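Local coordinates for protein N-isopropylammelide isopropylaminohydrolase (Burkholderia multivorans ATCC 17616, PDB 6NBO) that belongs to the amidohydrolase family, whose members are built on a TIM-barrel catalytic domain, and binds zinc ions at two adjoining metal sites, at residues A55-G60 and V367-A372; A11-N16 and D26-G31. All coordinates share one frame; numbering follows the deposited sequence.

Both contacts are antiparallel strand pairs on the same side of the molecule, their centres about 13 Å apart. Contact 1 is the more interior: every residue that touches across it is buried, and its polar bonds are all backbone to backbone. It joins the start of strand 56-66 to strand 367-370 from far down the chain. Contact 2 is a local hairpin farther out, with apolar Leu12, Ile14, Ile27 and Ile29 on one face, buried Leu13 and Leu28 with partly exposed Ala11 and Glu30 on the other, and a buried carboxylate at one end. The apolar faces meet: Ala57 CB lies 4.0 Å from Ile27 CD1, and Val367 CG1 lies 4.1 Å from Ile14 CD1.

Contact 1: A55-G60 and V367-A372; sequences AIALPG and VVLVDA
The flat groups here are backbone amides: the N-H and C=O groups of Ile56 and Val370, and of Leu58 and Val368, pair by four hydrogen bonds, while aliphatic side chains lie over both faces of the ladder. Val370 N, Leu58 N and Val368 N each lie in the plane of the accepting carbonyl. The bond from Leu58 N to Val368 O is short, at 2.7 Å, and nearly straight; that from Ile56 N to Val370 O is more bent, at 135°. On one face Ile56, Leu58, Val368 and Val370 gather. Val370 CG2 sits between its backbone N and carbonyl carbon, a place from which it meets Ile56 CB at 4.1 Å and Leu58 CD1 at 4.2 Å, the Leu58 side chain crossing it at about a right angle. Helix 375-381 covers this face through Leu375. On the other face the single methyl of Ala57 is touched by both Leu369 CD2, at 3.7 Å, and Val367 CG1. Beta-branched Val and Ile suit such extended backbone. Strand 56-66 leads to the zinc ligands His65, within it, and His67, just past its end. Alternate residues thus spend their polar backbone atoms across the pair, Ala57 and Leu369 bond neighbouring backbone instead, and the side chains offer only hydrocarbon.

Contact 2: A11-N16 and D26-G31; sequences ALLIRN and DILIEG
Asp26 turns CG beside its own backbone N (chi1 -52°), which carries the carboxylate over to Arg15 and Asn16; Arg15, with an extended chain beyond CG, lays that atom against the group at 3.9 Å from Asp26 CG. Asp26 OD1 accepts Asn16 N at 2.9 Å on its anti side, 20° out of the carboxylate plane, where the chain turns a corner. OD2 takes Leu41 N and a water that also accepts from Arg15 NE, so the charged groups are linked through water, their planes 55° apart, though Arg15 CG touches the carboxylate directly. This buried acid is thereby gripped at both oxygens, which probably steadies its negative charge. The strands form a beta hairpin within a small mixed sheet, with 33-38 beyond one strand and 48-51 beyond the other. Leu12 exchanges two backbone hydrogen bonds with Ile29, and Ile14 two with Ile27, the shortest being Ile29 N to Leu12 O at 2.7 Å. On their face the Ile14 and Ile29 side chains cross obliquely, CD1 to CD1 at 3.8 Å, branched chains filling the side that meets strand 367-370. On the opposite face Leu13 CD1 reaches Asp26 CB at 3.8 Å and Leu28 CB at 4.1 Å, while Ala11 CB rests against the aliphatic CG of Glu30.

Contact 1: A55-G60 and V367-A372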
loop_
_atom_site.group_PDB
_atom_site.type_symbol
_atom_site.label_atom_id
_atom_site.label_comp_id
_atom_site.label_asym_id
_atom_site.label_seq_id
_atom_site.Cartn_x
_atom_site.Cartn_y
_atom_site.Cartn_z
ATOM N N ALA A 55 12.083 -23.139 5.248
ATOM C CA ALA A 55 11.621 -21.791 5.531
ATOM C C ALA A 55 10.155 -21.626 5.147
ATOM O O ALA A 55 9.626 -22.326 4.280
ATOM C CB ALA A 55 12.450 -20.763 4.763
ATOM N N ILE A 56 9.501 -20.665 5.796
ATOM C CA ILE A 56 8.181 -20.236 5.342
ATOM C C ILE A 56 8.325 -19.429 4.062
ATOM O O ILE A 56 9.164 -18.525 3.965
ATOM C CB ILE A 56 7.464 -19.430 6.438
ATOM C CG1 ILE A 56 6.858 -20.378 7.473
ATOM C CG2 ILE A 56 6.394 -18.499 5.806
ATOM C CD1 ILE A 56 6.179 -19.681 8.638
ATOM N N ALA A 57 7.514 -19.762 3.061
ATOM C CA ALA A 57 7.416 -18.985 1.837
ATOM C C ALA A 57 6.184 -18.090 1.916
ATOM O O ALA A 57 5.071 -18.570 2.161
ATOM C CB ALA A 57 7.342 -19.892 0.602
ATOM N N LEU A 58 6.390 -16.799 1.734
ATOM C CA LEU A 58 5.341 -15.795 1.684
ATOM C C LEU A 58 5.195 -15.272 0.264
ATOM O O LEU A 58 6.182 -15.189 -0.473
ATOM C CB LEU A 58 5.664 -14.616 2.617
ATOM C CG LEU A 58 5.826 -14.892 4.107
ATOM C CD1 LEU A 58 6.360 -13.638 4.845
ATOM C CD2 LEU A 58 4.511 -15.367 4.724
ATOM N N PRO A 59 3.982 -14.916 -0.161
ATOM C CA PRO A 59 3.850 -14.127 -1.390
ATOM C C PRO A 59 4.526 -12.777 -1.194
ATOM O O PRO A 59 4.816 -12.367 -0.071
ATOM C CB PRO A 59 2.327 -13.984 -1.563
ATOM C CG PRO A 59 1.799 -14.027 -0.158
ATOM C CD PRO A 59 2.726 -14.978 0.606
ATOM N N GLY A 60 4.804 -12.092 -2.301
ATOM C CA GLY A 60 5.429 -10.781 -2.204
ATOM C C GLY A 60 4.623 -9.873 -1.289
ATOM O O GLY A 60 3.398 -9.894 -1.347
ATOM N N VAL A 367 8.195 -14.340 -4.328
ATOM C CA VAL A 367 8.333 -15.295 -3.236
ATOM C C VAL A 367 9.335 -14.739 -2.236
ATOM O O VAL A 367 10.422 -14.292 -2.616
ATOM C CB VAL A 367 8.777 -16.692 -3.716
ATOM C CG1 VAL A 367 8.810 -17.659 -2.544
ATOM C CG2 VAL A 367 7.847 -17.226 -4.807
ATOM N N VAL A 368 8.968 -14.776 -0.958
ATOM C CA VAL A 368 9.782 -14.248 0.132
ATOM C C VAL A 368 9.953 -15.372 1.140
ATOM O O VAL A 368 8.959 -15.896 1.655
ATOM C CB VAL A 368 9.119 -13.015 0.773
ATOM C CG1 VAL A 368 9.958 -12.456 1.941
ATOM C CG2 VAL A 368 8.877 -11.950 -0.285
ATOM N N LEU A 369 11.202 -15.773 1.402
ATOM C CA LEU A 369 11.477 -16.839 2.359
ATOM C C LEU A 369 11.913 -16.230 3.683
ATOM O O LEU A 369 12.763 -15.332 3.695
ATOM C CB LEU A 369 12.568 -17.786 1.853
ATOM C CG LEU A 369 12.316 -18.481 0.515
ATOM C CD1 LEU A 369 13.382 -19.557 0.299
ATOM C CD2 LEU A 369 10.907 -19.063 0.471
ATOM N N VAL A 370 11.350 -16.730 4.792
ATOM C CA VAL A 370 11.747 -16.305 6.138
ATOM C C VAL A 370 11.874 -17.518 7.046
ATOM O O VAL A 370 11.095 -18.474 6.941
ATOM C CB VAL A 370 10.753 -15.287 6.755
ATOM C CG1 VAL A 370 10.829 -13.983 6.017
ATOM C CG2 VAL A 370 9.329 -15.835 6.773
ATOM N N ASP A 371 12.867 -17.479 7.942
ATOM C CA ASP A 371 13.055 -18.532 8.941
ATOM C C ASP A 371 12.135 -18.223 10.115
ATOM O O ASP A 371 12.480 -17.440 11.003
ATOM C CB ASP A 371 14.514 -18.616 9.389
ATOM C CG ASP A 371 14.736 -19.643 10.518
ATOM O OD1 ASP A 371 13.831 -20.467 10.778
ATOM O OD2 ASP A 371 15.820 -19.621 11.154
ATOM N N ALA A 372 10.954 -18.838 10.111
ATOM C CA ALA A 372 9.994 -18.717 11.196
ATOM C C ALA A 372 9.202 -20.012 11.262
ATOM O O ALA A 372 8.958 -20.656 10.240
ATOM C CB ALA A 372 9.047 -17.526 10.999
#

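Contact 2: A11-N16 and D26-G31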
loop_
_atom_site.group_PDB
_atom_site.type_symbol
_atom_site.label_atom_id
_atom_site.label_comp_id
_atom_site.label_asym_id
_atom_site.label_seq_id
_atom_site.Cartn_x
_atom_site.Cartn_y
_atom_site.Cartn_z
ATOM N N ALA A 11 14.080 -21.250 -15.495
ATOM C CA ALA A 11 13.284 -21.950 -14.491
ATOM C C ALA A 11 14.012 -21.947 -13.154
ATOM O O ALA A 11 15.243 -22.073 -13.105
ATOM C CB ALA A 11 12.992 -23.390 -14.904
ATOM N N LEU A 12 13.240 -21.826 -12.071
ATOM C CA LEU A 12 13.757 -21.834 -10.707
ATOM C C LEU A 12 12.892 -22.757 -9.864
ATOM O O LEU A 12 11.676 -22.568 -9.779
ATOM C CB LEU A 12 13.765 -20.429 -10.104
ATOM C CG LEU A 12 14.218 -20.334 -8.645
ATOM C CD1 LEU A 12 15.668 -20.753 -8.493
ATOM C CD2 LEU A 12 14.007 -18.904 -8.148
ATOM N N LEU A 13 13.513 -23.760 -9.256
ATOM C CA LEU A 13 12.827 -24.681 -8.359
ATOM C C LEU A 13 13.267 -24.349 -6.940
ATOM O O LEU A 13 14.430 -24.556 -6.582
ATOM C CB LEU A 13 13.140 -26.138 -8.709
ATOM C CG LEU A 13 12.500 -27.189 -7.790
ATOM C CD1 LEU A 13 10.983 -27.040 -7.771
ATOM C CD2 LEU A 13 12.895 -28.588 -8.225
ATOM N N ILE A 14 12.338 -23.834 -6.144
ATOM C CA ILE A 14 12.569 -23.578 -4.727
ATOM C C ILE A 14 12.065 -24.797 -3.963
ATOM O O ILE A 14 10.857 -25.040 -3.896
ATOM C CB ILE A 14 11.850 -22.308 -4.262
ATOM C CG1 ILE A 14 12.261 -21.103 -5.127
ATOM C CG2 ILE A 14 12.110 -22.074 -2.764
ATOM C CD1 ILE A 14 11.427 -19.826 -4.826
ATOM N N ARG A 15 12.985 -25.567 -3.396
ATOM C CA ARG A 15 12.623 -26.800 -2.721
ATOM C C ARG A 15 12.393 -26.572 -1.235
ATOM O O ARG A 15 13.066 -25.756 -0.604
ATOM C CB ARG A 15 13.714 -27.848 -2.895
ATOM C CG ARG A 15 13.682 -28.550 -4.242
ATOM C CD ARG A 15 14.762 -29.600 -4.286
ATOM N NE ARG A 15 14.758 -30.311 -5.556
ATOM C CZ ARG A 15 15.853 -30.792 -6.134
ATOM N NH1 ARG A 15 17.037 -30.629 -5.550
ATOM N NH2 ARG A 15 15.767 -31.431 -7.292
ATOM N N ASN A 16 11.453 -27.339 -0.676
ATOM C CA ASN A 16 11.373 -27.574 0.766
ATOM C C ASN A 16 11.052 -26.284 1.533
ATOM O O ASN A 16 11.815 -25.831 2.392
ATOM C CB ASN A 16 12.676 -28.211 1.265
ATOM C CG ASN A 16 12.632 -28.572 2.732
ATOM O OD1 ASN A 16 11.560 -28.773 3.303
ATOM N ND2 ASN A 16 13.802 -28.655 3.355
ATOM N N ASP A 26 7.458 -27.838 -2.727
ATOM C CA ASP A 26 8.349 -27.116 -3.621
ATOM C C ASP A 26 7.539 -26.144 -4.463
ATOM O O ASP A 26 6.343 -26.334 -4.696
ATOM C CB ASP A 26 9.121 -28.053 -4.559
ATOM C CG ASP A 26 9.837 -29.172 -3.834
ATOM O OD1 ASP A 26 10.223 -29.017 -2.657
ATOM O OD2 ASP A 26 10.011 -30.222 -4.469
ATOM N N ILE A 27 8.211 -25.097 -4.931
ATOM C CA ILE A 27 7.610 -24.105 -5.816
ATOM C C ILE A 27 8.467 -24.043 -7.066
ATOM O O ILE A 27 9.633 -23.637 -7.000
ATOM C CB ILE A 27 7.513 -22.713 -5.161
ATOM C CG1 ILE A 27 6.676 -22.768 -3.886
ATOM C CG2 ILE A 27 6.909 -21.696 -6.149
ATOM C CD1 ILE A 27 6.681 -21.434 -3.081
ATOM N N LEU A 28 7.896 -24.443 -8.200
ATOM C CA LEU A 28 8.572 -24.346 -9.484
ATOM C C LEU A 28 8.164 -23.046 -10.165
ATOM O O LEU A 28 6.972 -22.776 -10.341
ATOM C CB LEU A 28 8.227 -25.534 -10.386
ATOM C CG LEU A 28 8.863 -25.497 -11.780
ATOM C CD1 LEU A 28 10.391 -25.552 -11.691
ATOM C CD2 LEU A 28 8.335 -26.625 -12.677
ATOM N N ILE A 29 9.156 -22.266 -10.575
ATOM C CA ILE A 29 8.942 -20.981 -11.226
ATOM C C ILE A 29 9.469 -21.085 -12.642
ATOM O O ILE A 29 10.563 -21.620 -12.862
ATOM C CB ILE A 29 9.655 -19.847 -10.458
ATOM C CG1 ILE A 29 8.942 -19.597 -9.133
ATOM C CG2 ILE A 29 9.754 -18.586 -11.312
ATOM C CD1 ILE A 29 9.832 -18.914 -8.104
ATOM N N GLU A 30 8.692 -20.602 -13.612
ATOM C CA GLU A 30 9.202 -20.471 -14.968
ATOM C C GLU A 30 8.815 -19.107 -15.521
ATOM O O GLU A 30 7.665 -18.684 -15.384
ATOM C CB GLU A 30 8.680 -21.602 -15.876
ATOM C CG GLU A 30 9.140 -22.964 -15.376
ATOM C CD GLU A 30 8.766 -24.103 -16.282
ATOM O OE1 GLU A 30 7.986 -23.886 -17.233
ATOM O OE2 GLU A 30 9.276 -25.228 -16.044
ATOM N N GLY A 31 9.771 -18.431 -16.156
ATOM C CA GLY A 31 9.511 -17.057 -16.571
ATOM C C GLY A 31 9.156 -16.222 -15.351
ATOM O O GLY A 31 9.784 -16.332 -14.292
HETATM O O HOH W 1 12.148 -31.354 -5.870
#